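Side-chain contacts in PDZ domain protein (Parabacteroides distasonis, PDB 4L8N), which is of unknown function but binds magnesium and joins a DUF4136 domain to PDZ domains, which probably recognise protein or peptide partners: residues Y16-S21 with V62-I67; K146-S151 with E171-G176; C262-L267 with P283-Q288; T310-D315 with D320-V325; T366-Y371 with A399-S404. All blocks are in the same frame, centred on the assembly; numbering follows the deposited sequence.

Contact 1. Residues Y16-S21 with V62-I67; sequences YDISQS and VSVDEI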
# COMPACT_ATOMS: atom_id res chain seq x y z
N TYR A 16 -17.40 20.02 -12.27
CA TYR A 16 -16.88 19.07 -13.26
C TYR A 16 -15.36 19.14 -13.40
O TYR A 16 -14.71 20.08 -12.92
CB TYR A 16 -17.53 19.33 -14.63
CG TYR A 16 -17.04 20.58 -15.33
CD1 TYR A 16 -17.65 21.82 -15.12
CD2 TYR A 16 -15.98 20.53 -16.24
CE1 TYR A 16 -17.21 22.97 -15.76
CE2 TYR A 16 -15.51 21.68 -16.87
CZ TYR A 16 -16.14 22.90 -16.64
OH TYR A 16 -15.71 24.04 -17.29
N ASP A 17 -14.80 18.16 -14.12
CA ASP A 17 -13.41 18.04 -14.53
C ASP A 17 -13.33 17.90 -16.02
O ASP A 17 -14.27 17.41 -16.63
CB ASP A 17 -12.81 16.76 -13.93
CG ASP A 17 -12.26 16.81 -12.53
OD1 ASP A 17 -12.02 17.94 -12.02
OD2 ASP A 17 -12.01 15.73 -11.96
N ILE A 18 -12.18 18.23 -16.62
CA ILE A 18 -11.94 17.84 -18.00
C ILE A 18 -11.17 16.52 -17.79
O ILE A 18 -10.03 16.55 -17.31
CB ILE A 18 -11.26 18.91 -18.91
CG1 ILE A 18 -12.28 19.99 -19.31
CG2 ILE A 18 -10.67 18.27 -20.18
CD1 ILE A 18 -12.21 21.21 -18.52
N SER A 19 -11.88 15.38 -17.96
CA SER A 19 -11.39 14.02 -17.71
C SER A 19 -10.08 13.70 -18.41
O SER A 19 -9.90 13.96 -19.60
CB SER A 19 -12.43 12.98 -18.12
OG SER A 19 -11.92 11.66 -18.04
N GLN A 20 -9.17 13.13 -17.61
CA GLN A 20 -7.85 12.67 -18.02
C GLN A 20 -7.84 11.14 -18.07
O GLN A 20 -6.87 10.55 -18.54
CB GLN A 20 -6.75 13.23 -17.08
CG GLN A 20 -6.51 14.76 -17.18
CD GLN A 20 -6.41 15.28 -18.61
OE1 GLN A 20 -7.19 16.13 -19.04
NE2 GLN A 20 -5.45 14.76 -19.38
N SER A 21 -8.97 10.51 -17.67
CA SER A 21 -9.17 9.05 -17.70
C SER A 21 -9.34 8.57 -19.12
O SER A 21 -10.11 9.15 -19.87
CB SER A 21 -10.40 8.67 -16.87
OG SER A 21 -10.86 7.37 -17.21
N VAL A 62 -14.07 21.85 -30.09
CA VAL A 62 -13.90 23.13 -29.40
C VAL A 62 -12.75 23.00 -28.38
O VAL A 62 -12.54 21.91 -27.84
CB VAL A 62 -15.26 23.53 -28.75
CG1 VAL A 62 -15.11 24.15 -27.36
CG2 VAL A 62 -16.07 24.43 -29.68
N SER A 63 -12.00 24.09 -28.13
CA SER A 63 -10.89 24.11 -27.18
C SER A 63 -11.36 23.95 -25.72
O SER A 63 -12.44 24.42 -25.36
CB SER A 63 -10.08 25.40 -27.33
OG SER A 63 -9.04 25.49 -26.37
N VAL A 64 -10.51 23.32 -24.90
CA VAL A 64 -10.71 23.07 -23.47
C VAL A 64 -10.92 24.40 -22.68
O VAL A 64 -11.74 24.47 -21.76
CB VAL A 64 -9.50 22.24 -22.93
CG1 VAL A 64 -9.46 22.20 -21.40
CG2 VAL A 64 -9.50 20.82 -23.50
N ASP A 65 -10.18 25.46 -23.08
CA ASP A 65 -10.22 26.79 -22.46
C ASP A 65 -11.55 27.50 -22.65
O ASP A 65 -11.90 28.33 -21.81
CB ASP A 65 -9.09 27.67 -23.02
CG ASP A 65 -7.70 27.08 -22.83
OD1 ASP A 65 -7.26 26.96 -21.66
OD2 ASP A 65 -7.07 26.73 -23.85
N GLU A 66 -12.30 27.20 -23.74
CA GLU A 66 -13.57 27.87 -24.01
C GLU A 66 -14.82 27.04 -23.62
O GLU A 66 -15.95 27.48 -23.91
CB GLU A 66 -13.67 28.37 -25.47
CG GLU A 66 -13.24 27.39 -26.56
CD GLU A 66 -13.13 27.98 -27.95
OE1 GLU A 66 -14.02 28.77 -28.34
OE2 GLU A 66 -12.16 27.64 -28.66
N ILE A 67 -14.65 25.90 -22.90
CA ILE A 67 -15.77 25.08 -22.41
C ILE A 67 -16.51 25.84 -21.28
O ILE A 67 -17.73 25.89 -21.37
CB ILE A 67 -15.36 23.63 -22.02
CG1 ILE A 67 -15.53 22.71 -23.23
CG2 ILE A 67 -16.15 23.09 -20.79
CD1 ILE A 67 -14.78 21.44 -23.17

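Contact 2. Residues K146-S151 with E171-G176; sequences KTFAFS and ELTKKG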
# COMPACT_ATOMS: atom_id res chain seq x y z
N LYS A 146 -22.70 -2.83 -20.40
CA LYS A 146 -23.97 -2.41 -19.82
C LYS A 146 -24.58 -3.40 -18.80
O LYS A 146 -25.45 -3.00 -18.02
CB LYS A 146 -24.97 -2.14 -20.96
CG LYS A 146 -24.54 -1.07 -21.99
CD LYS A 146 -24.61 0.40 -21.47
CE LYS A 146 -24.52 1.43 -22.57
NZ LYS A 146 -24.61 2.83 -22.06
N THR A 147 -24.15 -4.67 -18.81
CA THR A 147 -24.73 -5.71 -17.96
C THR A 147 -23.68 -6.46 -17.16
O THR A 147 -22.51 -6.60 -17.57
CB THR A 147 -25.60 -6.72 -18.79
OG1 THR A 147 -24.79 -7.56 -19.61
CG2 THR A 147 -26.67 -6.04 -19.64
N PHE A 148 -24.12 -6.99 -16.00
CA PHE A 148 -23.24 -7.72 -15.12
C PHE A 148 -23.93 -8.91 -14.47
O PHE A 148 -25.15 -9.05 -14.51
CB PHE A 148 -22.67 -6.78 -14.04
CG PHE A 148 -23.68 -6.27 -13.04
CD1 PHE A 148 -24.55 -5.24 -13.36
CD2 PHE A 148 -23.72 -6.80 -11.75
CE1 PHE A 148 -25.50 -4.80 -12.45
CE2 PHE A 148 -24.66 -6.34 -10.83
CZ PHE A 148 -25.53 -5.34 -11.18
N ALA A 149 -23.12 -9.77 -13.88
CA ALA A 149 -23.51 -10.93 -13.10
C ALA A 149 -22.37 -11.22 -12.14
O ALA A 149 -21.25 -10.77 -12.37
CB ALA A 149 -23.80 -12.13 -14.00
N PHE A 150 -22.67 -11.91 -11.04
CA PHE A 150 -21.64 -12.23 -10.07
C PHE A 150 -21.04 -13.57 -10.37
O PHE A 150 -21.73 -14.44 -10.92
CB PHE A 150 -22.20 -12.18 -8.65
CG PHE A 150 -22.61 -10.77 -8.30
CD1 PHE A 150 -21.67 -9.84 -7.87
CD2 PHE A 150 -23.92 -10.35 -8.49
CE1 PHE A 150 -22.03 -8.53 -7.60
CE2 PHE A 150 -24.28 -9.02 -8.25
CZ PHE A 150 -23.34 -8.12 -7.79
N SER A 151 -19.75 -13.75 -10.05
CA SER A 151 -19.10 -15.04 -10.25
C SER A 151 -19.59 -16.01 -9.15
O SER A 151 -20.11 -15.57 -8.11
CB SER A 151 -17.58 -14.89 -10.30
OG SER A 151 -16.95 -14.53 -9.08
N GLU A 171 -25.04 -0.66 -5.84
CA GLU A 171 -24.17 0.41 -6.35
C GLU A 171 -24.19 0.51 -7.86
O GLU A 171 -24.30 1.62 -8.39
CB GLU A 171 -22.72 0.23 -5.89
CG GLU A 171 -22.46 0.67 -4.46
CD GLU A 171 -23.20 1.92 -3.98
OE1 GLU A 171 -22.91 3.02 -4.50
OE2 GLU A 171 -24.05 1.78 -3.08
N LEU A 172 -24.09 -0.64 -8.56
CA LEU A 172 -24.01 -0.74 -10.01
C LEU A 172 -25.37 -0.53 -10.68
O LEU A 172 -25.43 0.06 -11.76
CB LEU A 172 -23.41 -2.10 -10.43
CG LEU A 172 -21.96 -2.40 -9.99
CD1 LEU A 172 -21.45 -3.69 -10.67
CD2 LEU A 172 -21.02 -1.26 -10.29
N THR A 173 -26.47 -1.00 -10.04
CA THR A 173 -27.80 -0.75 -10.62
C THR A 173 -28.12 0.75 -10.47
O THR A 173 -28.77 1.29 -11.36
CB THR A 173 -28.90 -1.66 -10.07
OG1 THR A 173 -28.95 -1.59 -8.65
CG2 THR A 173 -28.74 -3.10 -10.53
N LYS A 174 -27.61 1.45 -9.42
CA LYS A 174 -27.80 2.90 -9.25
C LYS A 174 -27.06 3.69 -10.34
O LYS A 174 -27.50 4.77 -10.72
CB LYS A 174 -27.36 3.38 -7.87
CG LYS A 174 -28.30 3.00 -6.73
CD LYS A 174 -27.89 3.66 -5.41
CE LYS A 174 -26.86 2.90 -4.61
NZ LYS A 174 -26.11 3.78 -3.68
N LYS A 175 -25.96 3.13 -10.85
CA LYS A 175 -25.12 3.73 -11.89
C LYS A 175 -25.78 3.63 -13.28
O LYS A 175 -25.43 4.40 -14.19
CB LYS A 175 -23.74 3.06 -11.86
CG LYS A 175 -22.90 3.56 -10.69
CD LYS A 175 -21.64 2.74 -10.39
CE LYS A 175 -20.94 3.28 -9.16
NZ LYS A 175 -20.48 4.69 -9.35
N GLY A 176 -26.73 2.70 -13.43
CA GLY A 176 -27.44 2.44 -14.67
C GLY A 176 -27.10 1.11 -15.33
O GLY A 176 -27.51 0.85 -16.46
O HOH W 1 -27.46 -0.54 -19.17

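Contact 3. Residues C262-L267 with P283-Q288; sequences CEANEL and PLMCMQ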
# COMPACT_ATOMS: atom_id res chain seq x y z
N CYS A 262 -10.48 -2.73 -7.49
CA CYS A 262 -10.30 -1.89 -6.32
C CYS A 262 -10.09 -2.78 -5.12
O CYS A 262 -10.89 -3.69 -4.85
CB CYS A 262 -11.47 -0.93 -6.11
SG CYS A 262 -11.14 0.35 -4.86
N GLU A 263 -8.94 -2.58 -4.46
CA GLU A 263 -8.50 -3.36 -3.31
C GLU A 263 -8.26 -2.46 -2.12
O GLU A 263 -7.51 -1.49 -2.20
CB GLU A 263 -7.21 -4.14 -3.66
CG GLU A 263 -6.90 -5.31 -2.74
CD GLU A 263 -5.56 -5.97 -2.99
OE1 GLU A 263 -5.39 -6.60 -4.06
OE2 GLU A 263 -4.69 -5.88 -2.10
N ALA A 264 -8.92 -2.76 -1.03
CA ALA A 264 -8.76 -2.07 0.25
C ALA A 264 -7.91 -2.94 1.17
O ALA A 264 -8.19 -4.15 1.32
CB ALA A 264 -10.12 -1.79 0.88
N ASN A 265 -6.85 -2.34 1.71
CA ASN A 265 -5.94 -2.99 2.65
C ASN A 265 -5.90 -2.15 3.91
O ASN A 265 -5.39 -1.02 3.92
CB ASN A 265 -4.57 -3.23 2.06
CG ASN A 265 -4.60 -4.30 0.99
OD1 ASN A 265 -4.73 -5.50 1.29
ND2 ASN A 265 -4.49 -3.88 -0.27
N GLU A 266 -6.51 -2.69 4.97
CA GLU A 266 -6.71 -2.02 6.24
C GLU A 266 -5.86 -2.61 7.38
O GLU A 266 -5.79 -3.83 7.52
CB GLU A 266 -8.21 -2.13 6.59
CG GLU A 266 -8.79 -0.91 7.26
CD GLU A 266 -8.91 0.33 6.39
OE1 GLU A 266 -9.80 0.34 5.51
OE2 GLU A 266 -8.17 1.31 6.65
N LEU A 267 -5.19 -1.74 8.16
CA LEU A 267 -4.39 -2.16 9.34
C LEU A 267 -5.26 -2.03 10.58
O LEU A 267 -5.63 -0.92 10.98
CB LEU A 267 -3.07 -1.38 9.51
CG LEU A 267 -1.97 -1.60 8.48
CD1 LEU A 267 -0.70 -0.89 8.90
CD2 LEU A 267 -1.65 -3.07 8.29
N PRO A 283 -19.80 1.29 -1.29
CA PRO A 283 -20.24 2.57 -1.92
C PRO A 283 -19.11 3.59 -2.11
O PRO A 283 -19.13 4.34 -3.08
CB PRO A 283 -21.31 3.10 -0.95
CG PRO A 283 -21.69 1.95 -0.09
CD PRO A 283 -20.49 1.08 0.00
N LEU A 284 -18.12 3.63 -1.21
CA LEU A 284 -16.98 4.55 -1.35
C LEU A 284 -16.03 4.08 -2.48
O LEU A 284 -15.62 4.88 -3.31
CB LEU A 284 -16.20 4.70 -0.03
CG LEU A 284 -16.94 5.27 1.18
CD1 LEU A 284 -16.12 5.05 2.43
CD2 LEU A 284 -17.28 6.77 0.99
N MSE A 285 -15.72 2.76 -2.51
CA MSE A 285 -14.89 2.10 -3.53
C MSE A 285 -15.45 2.24 -4.94
O MSE A 285 -14.70 2.49 -5.87
CB MSE A 285 -14.75 0.61 -3.19
CG MSE A 285 -13.82 0.35 -2.04
SE MSE A 285 -13.89 -1.46 -1.39
CE MSE A 285 -13.12 -2.27 -2.89
N CYS A 286 -16.78 2.07 -5.10
CA CYS A 286 -17.42 2.13 -6.42
C CYS A 286 -17.65 3.55 -6.93
O CYS A 286 -18.03 3.70 -8.10
CB CYS A 286 -18.72 1.34 -6.42
SG CYS A 286 -18.46 -0.44 -6.23
N MSE A 287 -17.35 4.59 -6.12
CA MSE A 287 -17.47 5.98 -6.60
C MSE A 287 -16.44 6.23 -7.72
O MSE A 287 -16.60 7.17 -8.51
CB MSE A 287 -17.30 6.99 -5.47
CG MSE A 287 -18.62 7.33 -4.80
SE MSE A 287 -18.48 8.55 -3.29
CE MSE A 287 -18.06 10.04 -4.24
N GLN A 288 -15.41 5.36 -7.82
CA GLN A 288 -14.42 5.48 -8.87
C GLN A 288 -14.74 4.58 -10.06
O GLN A 288 -13.93 4.50 -10.97
CB GLN A 288 -12.99 5.27 -8.36
CG GLN A 288 -12.53 6.48 -7.57
CD GLN A 288 -11.06 6.64 -7.61
OE1 GLN A 288 -10.53 7.58 -8.22
NE2 GLN A 288 -10.37 5.71 -6.97

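Contact 4. Residues T310-D315 with D320-V325; sequences TGISYD and DQVVDV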
# COMPACT_ATOMS: atom_id res chain seq x y z
N THR A 310 -36.71 30.01 4.02
CA THR A 310 -37.85 30.90 3.78
C THR A 310 -37.83 31.38 2.30
O THR A 310 -38.87 31.62 1.71
CB THR A 310 -37.89 32.08 4.75
OG1 THR A 310 -36.86 33.01 4.38
CG2 THR A 310 -37.77 31.68 6.22
N GLY A 311 -36.64 31.54 1.74
CA GLY A 311 -36.47 31.99 0.36
C GLY A 311 -36.01 33.42 0.23
O GLY A 311 -35.89 33.90 -0.89
N ILE A 312 -35.76 34.11 1.36
CA ILE A 312 -35.33 35.51 1.39
C ILE A 312 -33.82 35.61 1.15
O ILE A 312 -33.04 34.84 1.73
CB ILE A 312 -35.74 36.23 2.73
CG1 ILE A 312 -37.26 36.24 2.96
CG2 ILE A 312 -35.19 37.67 2.82
CD1 ILE A 312 -37.69 36.30 4.47
N SER A 313 -33.43 36.57 0.30
CA SER A 313 -32.06 36.96 0.03
C SER A 313 -31.87 38.38 0.62
O SER A 313 -32.78 39.20 0.52
CB SER A 313 -31.76 36.87 -1.45
OG SER A 313 -31.73 35.51 -1.85
N TYR A 314 -30.75 38.63 1.31
CA TYR A 314 -30.49 39.89 2.01
C TYR A 314 -29.38 40.69 1.31
O TYR A 314 -28.55 40.08 0.64
CB TYR A 314 -30.10 39.61 3.49
CG TYR A 314 -31.10 38.76 4.25
CD1 TYR A 314 -31.02 37.38 4.26
CD2 TYR A 314 -32.14 39.35 4.97
CE1 TYR A 314 -31.95 36.59 4.94
CE2 TYR A 314 -33.07 38.58 5.67
CZ TYR A 314 -32.96 37.20 5.67
OH TYR A 314 -33.86 36.43 6.36
N ASP A 315 -29.36 42.03 1.48
CA ASP A 315 -28.34 42.90 0.88
C ASP A 315 -27.03 42.77 1.67
O ASP A 315 -27.02 43.05 2.86
CB ASP A 315 -28.81 44.38 0.86
CG ASP A 315 -28.16 45.32 -0.16
OD1 ASP A 315 -26.94 45.19 -0.39
OD2 ASP A 315 -28.85 46.25 -0.64
N ASP A 320 -30.81 44.51 6.53
CA ASP A 320 -32.24 44.47 6.90
C ASP A 320 -33.17 44.65 5.68
O ASP A 320 -34.39 44.74 5.85
CB ASP A 320 -32.56 45.51 8.01
CG ASP A 320 -32.46 46.97 7.62
OD1 ASP A 320 -31.47 47.35 6.96
OD2 ASP A 320 -33.32 47.76 8.08
N GLN A 321 -32.59 44.64 4.45
CA GLN A 321 -33.29 44.82 3.18
C GLN A 321 -33.33 43.56 2.32
O GLN A 321 -32.28 43.02 1.92
CB GLN A 321 -32.66 45.95 2.37
CG GLN A 321 -33.12 47.34 2.80
CD GLN A 321 -32.89 48.35 1.71
OE1 GLN A 321 -31.87 48.33 1.00
NE2 GLN A 321 -33.83 49.27 1.56
N VAL A 322 -34.56 43.12 1.98
CA VAL A 322 -34.83 41.97 1.11
C VAL A 322 -34.44 42.35 -0.32
O VAL A 322 -34.95 43.33 -0.85
CB VAL A 322 -36.33 41.55 1.20
CG1 VAL A 322 -36.61 40.30 0.38
CG2 VAL A 322 -36.78 41.36 2.65
N VAL A 323 -33.52 41.60 -0.93
CA VAL A 323 -33.10 41.90 -2.31
C VAL A 323 -33.81 40.97 -3.31
O VAL A 323 -33.82 41.27 -4.51
CB VAL A 323 -31.57 41.89 -2.51
CG1 VAL A 323 -30.92 43.09 -1.83
CG2 VAL A 323 -30.95 40.59 -2.03
N ASP A 324 -34.42 39.87 -2.83
CA ASP A 324 -35.13 38.88 -3.66
C ASP A 324 -35.89 37.87 -2.77
O ASP A 324 -35.59 37.73 -1.58
CB ASP A 324 -34.14 38.14 -4.59
CG ASP A 324 -34.73 37.34 -5.74
OD1 ASP A 324 -35.96 37.41 -5.96
OD2 ASP A 324 -33.94 36.63 -6.43
N VAL A 325 -36.90 37.20 -3.36
CA VAL A 325 -37.73 36.18 -2.72
C VAL A 325 -37.93 35.07 -3.75
O VAL A 325 -38.55 35.33 -4.77
CB VAL A 325 -39.09 36.72 -2.17
CG1 VAL A 325 -39.87 35.61 -1.46
CG2 VAL A 325 -38.91 37.90 -1.23

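Contact 5. Residues T366-Y371 with A399-S404; sequences TNTMQY and ADASQS. With EOH (ethanol), chain B.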
# COMPACT_ATOMS: atom_id res chain seq x y z
N THR A 366 -17.29 32.48 22.02
CA THR A 366 -16.36 32.68 23.12
C THR A 366 -17.04 32.29 24.45
O THR A 366 -16.54 31.42 25.18
CB THR A 366 -15.91 34.18 23.10
OG1 THR A 366 -14.94 34.38 22.07
CG2 THR A 366 -15.36 34.69 24.44
N ASN A 367 -18.19 32.93 24.72
CA ASN A 367 -18.97 32.82 25.93
C ASN A 367 -19.73 31.49 26.08
O ASN A 367 -20.25 31.23 27.18
CB ASN A 367 -19.93 34.00 26.00
CG ASN A 367 -19.25 35.34 26.19
OD1 ASN A 367 -18.13 35.44 26.70
ND2 ASN A 367 -19.92 36.41 25.79
N THR A 368 -19.77 30.63 25.03
CA THR A 368 -20.45 29.33 25.12
C THR A 368 -19.49 28.16 24.92
O THR A 368 -19.94 27.02 24.87
CB THR A 368 -21.65 29.24 24.17
OG1 THR A 368 -21.21 29.36 22.81
CG2 THR A 368 -22.71 30.26 24.47
N MSE A 369 -18.15 28.43 24.84
CA MSE A 369 -17.12 27.37 24.69
C MSE A 369 -17.21 26.33 25.82
O MSE A 369 -16.87 25.16 25.63
CB MSE A 369 -15.70 27.97 24.68
CG MSE A 369 -15.32 28.68 23.39
SE MSE A 369 -15.57 27.64 21.79
CE MSE A 369 -14.08 26.46 21.95
N GLN A 370 -17.68 26.78 26.99
CA GLN A 370 -17.93 26.02 28.21
C GLN A 370 -19.04 24.97 28.06
O GLN A 370 -19.06 23.99 28.82
CB GLN A 370 -18.29 26.98 29.36
CG GLN A 370 -19.19 28.14 28.95
CD GLN A 370 -19.72 28.92 30.13
OE1 GLN A 370 -19.80 28.42 31.28
NE2 GLN A 370 -20.14 30.15 29.88
N TYR A 371 -19.95 25.17 27.08
CA TYR A 371 -21.08 24.28 26.83
C TYR A 371 -20.85 23.29 25.68
O TYR A 371 -21.75 22.54 25.34
CB TYR A 371 -22.35 25.08 26.55
CG TYR A 371 -22.70 26.15 27.55
CD1 TYR A 371 -22.63 25.91 28.92
CD2 TYR A 371 -23.23 27.37 27.13
CE1 TYR A 371 -22.99 26.89 29.85
CE2 TYR A 371 -23.61 28.36 28.05
CZ TYR A 371 -23.49 28.11 29.40
OH TYR A 371 -23.86 29.09 30.30
N ALA A 399 -29.38 27.44 24.51
CA ALA A 399 -30.56 28.12 23.96
C ALA A 399 -30.69 29.53 24.55
O ALA A 399 -30.87 30.47 23.78
CB ALA A 399 -31.82 27.30 24.20
N ASP A 400 -30.52 29.70 25.89
CA ASP A 400 -30.61 31.01 26.53
C ASP A 400 -29.49 31.93 26.04
O ASP A 400 -29.78 33.06 25.65
CB ASP A 400 -30.60 30.91 28.09
CG ASP A 400 -31.78 30.18 28.74
OD1 ASP A 400 -32.83 30.01 28.07
OD2 ASP A 400 -31.64 29.78 29.94
N ALA A 401 -28.24 31.47 26.05
CA ALA A 401 -27.10 32.27 25.59
C ALA A 401 -27.27 32.66 24.11
O ALA A 401 -27.07 33.82 23.78
CB ALA A 401 -25.81 31.51 25.78
N SER A 402 -27.72 31.73 23.25
CA SER A 402 -27.93 31.96 21.82
C SER A 402 -28.93 33.06 21.51
O SER A 402 -28.87 33.63 20.42
CB SER A 402 -28.40 30.67 21.13
OG SER A 402 -29.80 30.46 21.27
N GLN A 403 -29.87 33.33 22.45
CA GLN A 403 -30.96 34.27 22.24
C GLN A 403 -30.75 35.60 22.97
O GLN A 403 -31.65 36.44 22.99
CB GLN A 403 -32.31 33.63 22.62
CG GLN A 403 -32.68 32.41 21.76
CD GLN A 403 -32.72 32.70 20.27
OE1 GLN A 403 -33.58 33.41 19.77
NE2 GLN A 403 -31.76 32.20 19.52
N SER A 404 -29.53 35.82 23.51
CA SER A 404 -29.17 37.06 24.20
C SER A 404 -28.95 38.15 23.17
O SER A 404 -28.13 37.99 22.27
CB SER A 404 -27.92 36.88 25.05
OG SER A 404 -27.96 35.67 25.79
C1 EOH B . -13.12 23.86 26.28
C2 EOH B . -13.23 24.74 27.54
O EOH B . -14.37 23.21 26.16

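Contact 1. Residues Y16-S21 with V62-I67
Ile18 and Val64 bring the two backbones to their closest approach, with a CA-CA separation of 7.7 Å. Residues 16-18 finish strand 8-18, whereas 62-67 is a turning segment that ends with Glu66 at the N-cap position and Ile67 opening helix 67-71. No main-chain bond joins them, and side chains fill the interval. Ile18 lays its CG1-CD1 arm against one branch of Val64, with Ile18 CD1 4.1 Å from Val64 CG1. That valine branch, CG1, stands opposite the backbone N across the first torsion (chi1 167°), while Ile18 CB points at the loop. Two residues back on the strand, the ring of Tyr16 meets Ile67 at a slant, its OH 3.7 Å from the CG2 methyl of Ile67 and its CZ at 4.2 Å from the same methyl. Beyond this, Tyr16 also rests on Pro68 and Leu71 of the helix. A strand facing a short helix in this way matches the PDZ fold, in which relatives usually hold a peptide between the two. At the strand's end, Ser19 OG accepts from Ser21 N in an ST turn. Because no hydrogen bond crosses the contact, the strand and the helix start are held here by shape and apolar packing rather than directional polar bonds.

Contact 2. Residues K146-S151 with E171-G176
Phe148 reaches from its strand to the last turn of a helix, where Leu172 and Thr173 meet its ring from two directions. The ring is set by chi1 68°, which puts CG between the backbone N and the carbonyl carbon, and this swings it out toward the helix. Leu172 covers one face: its CD1 lies 4.1 Å from the centroid of the Phe148 ring and only 12° off the normal, a clear CH-pi contact, while its CB sits over the far end of the same face, 3.9 Å from CZ of Phe148. Thr173 comes to the rim instead, its CG2 lying near the ring plane 4.0 Å from Phe148 CZ, with the hydroxyl turned back to the carbonyl of Glu169 one turn earlier. Phe150 CZ also lies at the ring edge. Trimming Phe148 to an alanine would probably deprive Leu172 CD1 of its aromatic partner and open a gap between strand and helix. The helix closes in a Schellman motif at Gly176, whose O takes a bond from a water 3.0 Å away; that water also reaches Lys146 O, weakly. The contact thus ties together a beta-alpha-beta unit, strand 147-150, helix 158-175 and strand 178-179, with Phe148 touching Val179 and both Phe148 and Leu172 resting on Ile188 of strand 186-196, which runs parallel to 147-150.

Contact 3. Residues C262-L267 with P283-Q288
Met285, present as selenomethionine, reaches from helix 274-285 onto Cys262 and Ala264 of strand 258-268, a small case of helix-on-sheet packing within the DUF4136 region. The apolar contacts all run through this one side chain. Its chain bends at chi3 (68°), folding the terminal methyl back so that CE comes within 3.8 Å of Cys262 SG, while CG lies 3.9 Å from the same sulfur. The selenium reaches further along the strand, 4.4 Å from Ala264 CB. Phe131 and Phe244, from the strands flanking this one, also touch Met285, completing a buried apolar setting. Among the polar interactions, one pair lies on the other side of the strand: Glu263 CB points away from the helix, and Asn265 ND2 donates to Glu263 OE2 over 2.7 Å in a nearly straight bond (169°), approaching the anti side of the carboxylate. Further along the helix-facing side, buried Glu266 is gripped twice, by Tyr277 OH at OE1 and in a salt bridge by Arg215 of the second subunit at OE2, so the strand also takes part in the dimer interface. On the methionine side, the closest approach to the backbone is of the methyl to a carbonyl, with Met285 CE 3.3 Å from Cys262 O.

Contact 4. Residues T310-D315 with D320-V325
Ser313 uses both of its main-chain polar atoms across the hairpin: its N donates to Asp324 O at 3.1 Å, and its O accepts from Val323 N at 2.9 Å, each with an N-H...O angle of 166°. In both cases the donor stands above the acceptor's carbonyl plane. A third bond, Asp315 N to Gln321 O, is more bent at the hydrogen (140°). The non-hydrogen-bonded pairs Ile312-Val325 and Tyr314-Val322 enclose one residue on the first strand but two on the second, the irregularity of a beta bulge. Val325 N finds its acceptor in the carboxylate next door, Asp324 OD1, 2.8 Å away, and Tyr314 OH bonds to Tyr413 OH. At the bulge Val323 lies along one side of the first strand, CG2 3.4 Å from Ser313 O and CG1 3.7 Å from Asp315 CB. Exchanging Val323 for glycine is likely to uncover that carbonyl and the flank of Asp315, and to let the bulge flex. On the face carrying Ile312 and Val325, Ile312 CG2 touches Val322 CG1 at 3.9 Å and covers a face of the Tyr314 ring near its rim. Strand 104-105 borders 312-315 on its other side, helix 330-333 brings Ala331 onto Ile312 and Val325, and Phe431 of strand 429-435 packs on Ile312 and Tyr314.

Contact 5. Residues T366-Y371 with A399-S404
Almost the whole contact between these two helix ends is one methyl against another: Thr368 CG2 lies 3.6 Å from Ala401 CB, and the segments bury only 77 Å² between them. Tyr371 adds a looser touch, offering its ring edge to the same alanine methyl, with CE2 4.5 Å from Ala401 CB. The threonine is turned by chi1 62°, which aims its methyl at the alanine while OG1 bonds to the carbonyl of Phe364, one turn back. Helix 354-367 thus meets helix 395-402 near the C-terminal ends of both, with a 3-10 segment at 369-371 following the first. Each end is tied up by its own side chains. Gln370 folds its CG over the centre of the Tyr371 ring, 4.0 Å above the plane, and its NE2 donates to Asn367 O at 2.9 Å in a nearly straight bond (170°). On the other helix, Ser402 OG donates to Ala399 O and receives Gln403 NE2, while Ala401 O is held by both Ser404 N and Ser404 OG, arriving from the same face of its carbonyl plane. An ethanol molecule, probably from the crystallisation liquor, donates its hydroxyl to Met369 O at 3.2 Å.

How the contacts relate
Contacts 2 and 3 are the pair that meet directly: their centres are 17 Å apart, and Lys175 NZ, on the helix of contact 2, bonds to Cys286 O in contact 3 at 2.9 Å. Both reach the same large mixed sheet. Contact 1, in the PDZ region, approaches contact 3 to about 8 Å between nearest atoms, and Lys293 mediates, pairing with Asp17 through its side chain and with Gln288 through its backbone. Contacts 4 and 5 lie further off, their centres 27 Å apart; about 29 Å separates each of them from contact 3 at the nearest atoms. None of the five lies at the magnesium ligands Glu239 and Asp270.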